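Local coordinates for protease Do-like 1, chloroplastic (Arabidopsis thaliana, PDB 3QO6), which is a serine protease of the thylakoid, required at high temperature and possibly involved in degrading damaged proteins, at residues K11-T14 against D15-A18. Sequence-based numbering, arbitrary orientation.
Sequences KLQT and DELA
Glu16 folds its side chain back over the start of helix 14-26 and takes the backbone N of Gln13, the N-cap residue. Glu16 OE1 accepts this bond at 2.8 Å from Gln13 N, nearly straight at 165°, on the lone pair turned away from OE2. This is the N3-to-N-cap half of a capping box: the Glu16 carboxylate receives the N-H of Gln13. Glu16 CG sits between its own backbone N and carbonyl carbon (chi1 58°), and the extended chain beyond it brings the carboxylate back to Gln13 N. On the way, Glu16 CG passes 3.2 Å from Gln13 O. Leu12 crosses the glutamate at about a right angle. Leu12 CB lies 3.5 Å from Glu16 OE1, and Leu12 CD2 also packs against that oxygen. Gln13 bends at chi2 and leads its amide away from the helix. The backbone closes the first turns: Leu17 N bonds to Gln13 O (2.9 Å) and Ala18 N to Thr14 O (3.0 Å). Glu16 also reaches a second subunit, where Ser187 OG bonds to OE1 and Lys130 N to OE2. With an alanine in place of Glu16, Gln13 N and the two groups of the second subunit would probably lose their carboxylate partner. Asp15 OD2 forms a salt bridge with Lys130 of its own chain, just where strand 130-135 begins. Helix 14-26 thus starts at a subunit interface, with strand 30-40 of the six-stranded barrel following it in the chain.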
ATOM      1  N   LYS B  11     -41.094   7.385 -31.875  1.00102.32           N
ATOM      2  CA  LYS B  11     -41.467   5.994 -31.963  1.00100.28           C
ATOM      3  C   LYS B  11     -40.234   5.155 -31.646  1.00 96.25           C
ATOM      4  O   LYS B  11     -39.195   5.284 -32.298  1.00 96.02           O
ATOM      5  CB  LYS B  11     -42.024   5.660 -33.355  1.00103.49           C
ATOM      6  CG  LYS B  11     -43.190   6.558 -33.811  1.00108.57           C
ATOM      7  CD  LYS B  11     -44.329   6.691 -32.770  1.00113.29           C
ATOM      8  CE  LYS B  11     -45.209   5.438 -32.625  1.00115.21           C
ATOM      9  NZ  LYS B  11     -46.000   5.151 -33.856  1.00115.29           N
ATOM     10  N   LEU B  12     -40.351   4.330 -30.609  1.00 90.49           N
ATOM     11  CA  LEU B  12     -39.282   3.430 -30.185  1.00 84.81           C
ATOM     12  C   LEU B  12     -39.428   2.104 -30.910  1.00 83.17           C
ATOM     13  O   LEU B  12     -40.534   1.703 -31.280  1.00 83.65           O
ATOM     14  CB  LEU B  12     -39.363   3.165 -28.688  1.00 82.58           C
ATOM     15  CG  LEU B  12     -39.228   4.402 -27.826  1.00 77.39           C
ATOM     16  CD1 LEU B  12     -39.155   3.980 -26.394  1.00 74.95           C
ATOM     17  CD2 LEU B  12     -37.989   5.177 -28.233  1.00 82.83           C
ATOM     18  N   GLN B  13     -38.314   1.406 -31.085  1.00 78.69           N
ATOM     19  CA  GLN B  13     -38.351   0.139 -31.780  1.00 76.94           C
ATOM     20  C   GLN B  13     -38.910  -1.004 -30.917  1.00 77.80           C
ATOM     21  O   GLN B  13     -38.911  -0.935 -29.683  1.00 77.86           O
ATOM     22  CB  GLN B  13     -36.954  -0.173 -32.321  1.00 73.78           C
ATOM     23  CG  GLN B  13     -36.409   0.920 -33.256  1.00 80.10           C
ATOM     24  CD  GLN B  13     -37.364   1.287 -34.430  1.00 82.34           C
ATOM     25  OE1 GLN B  13     -37.726   0.435 -35.243  1.00 82.05           O
ATOM     26  NE2 GLN B  13     -37.757   2.563 -34.508  1.00 76.10           N
ATOM     27  N   THR B  14     -39.407  -2.040 -31.588  1.00 76.61           N
ATOM     28  CA  THR B  14     -40.003  -3.196 -30.937  1.00 74.94           C
ATOM     29  C   THR B  14     -39.312  -3.526 -29.641  1.00 76.37           C
ATOM     30  O   THR B  14     -39.849  -3.313 -28.559  1.00 79.59           O
ATOM     31  CB  THR B  14     -39.920  -4.462 -31.843  1.00 77.38           C
ATOM     32  OG1 THR B  14     -40.629  -4.232 -33.069  1.00 75.57           O
ATOM     33  CG2 THR B  14     -40.506  -5.681 -31.137  1.00 67.40           C
ATOM     34  N   ASP B  15     -38.107  -4.054 -29.778  1.00 75.01           N
ATOM     35  CA  ASP B  15     -37.305  -4.481 -28.657  1.00 74.88           C
ATOM     36  C   ASP B  15     -37.204  -3.536 -27.473  1.00 71.86           C
ATOM     37  O   ASP B  15     -37.551  -3.914 -26.356  1.00 67.40           O
ATOM     38  CB  ASP B  15     -35.911  -4.808 -29.144  1.00 84.63           C
ATOM     39  CG  ASP B  15     -35.420  -6.117 -28.614  1.00 92.61           C
ATOM     40  OD1 ASP B  15     -35.974  -7.162 -29.036  1.00100.23           O
ATOM     41  OD2 ASP B  15     -34.490  -6.095 -27.772  1.00 96.71           O
ATOM     42  N   GLU B  16     -36.724  -2.316 -27.698  1.00 69.68           N
ATOM     43  CA  GLU B  16     -36.586  -1.386 -26.592  1.00 69.66           C
ATOM     44  C   GLU B  16     -37.932  -1.112 -25.946  1.00 69.51           C
ATOM     45  O   GLU B  16     -38.032  -0.965 -24.724  1.00 72.98           O
ATOM     46  CB  GLU B  16     -35.915  -0.078 -27.037  1.00 69.62           C
ATOM     47  CG  GLU B  16     -36.617   0.671 -28.159  1.00 72.22           C
ATOM     48  CD  GLU B  16     -35.881   1.949 -28.554  1.00 74.90           C
ATOM     49  OE1 GLU B  16     -36.093   2.445 -29.697  1.00 77.46           O
ATOM     50  OE2 GLU B  16     -35.096   2.464 -27.725  1.00 73.11           O
ATOM     51  N   LEU B  17     -38.979  -1.074 -26.759  1.00 70.44           N
ATOM     52  CA  LEU B  17     -40.314  -0.838 -26.235  1.00 68.09           C
ATOM     53  C   LEU B  17     -40.654  -1.959 -25.243  1.00 65.58           C
ATOM     54  O   LEU B  17     -41.137  -1.705 -24.141  1.00 63.56           O
ATOM     55  CB  LEU B  17     -41.319  -0.789 -27.377  1.00 70.75           C
ATOM     56  CG  LEU B  17     -42.765  -0.410 -26.993  1.00 79.85           C
ATOM     57  CD1 LEU B  17     -42.808   0.655 -25.874  1.00 78.25           C
ATOM     58  CD2 LEU B  17     -43.475   0.088 -28.245  1.00 76.79           C
ATOM     59  N   ALA B  18     -40.374  -3.197 -25.631  1.00 59.71           N
ATOM     60  CA  ALA B  18     -40.621  -4.309 -24.752  1.00 59.41           C
ATOM     61  C   ALA B  18     -39.902  -4.114 -23.416  1.00 64.14           C
ATOM     62  O   ALA B  18     -40.477  -4.428 -22.351  1.00 67.75           O
ATOM     63  CB  ALA B  18     -40.169  -5.632 -25.400  1.00 53.21           C
TER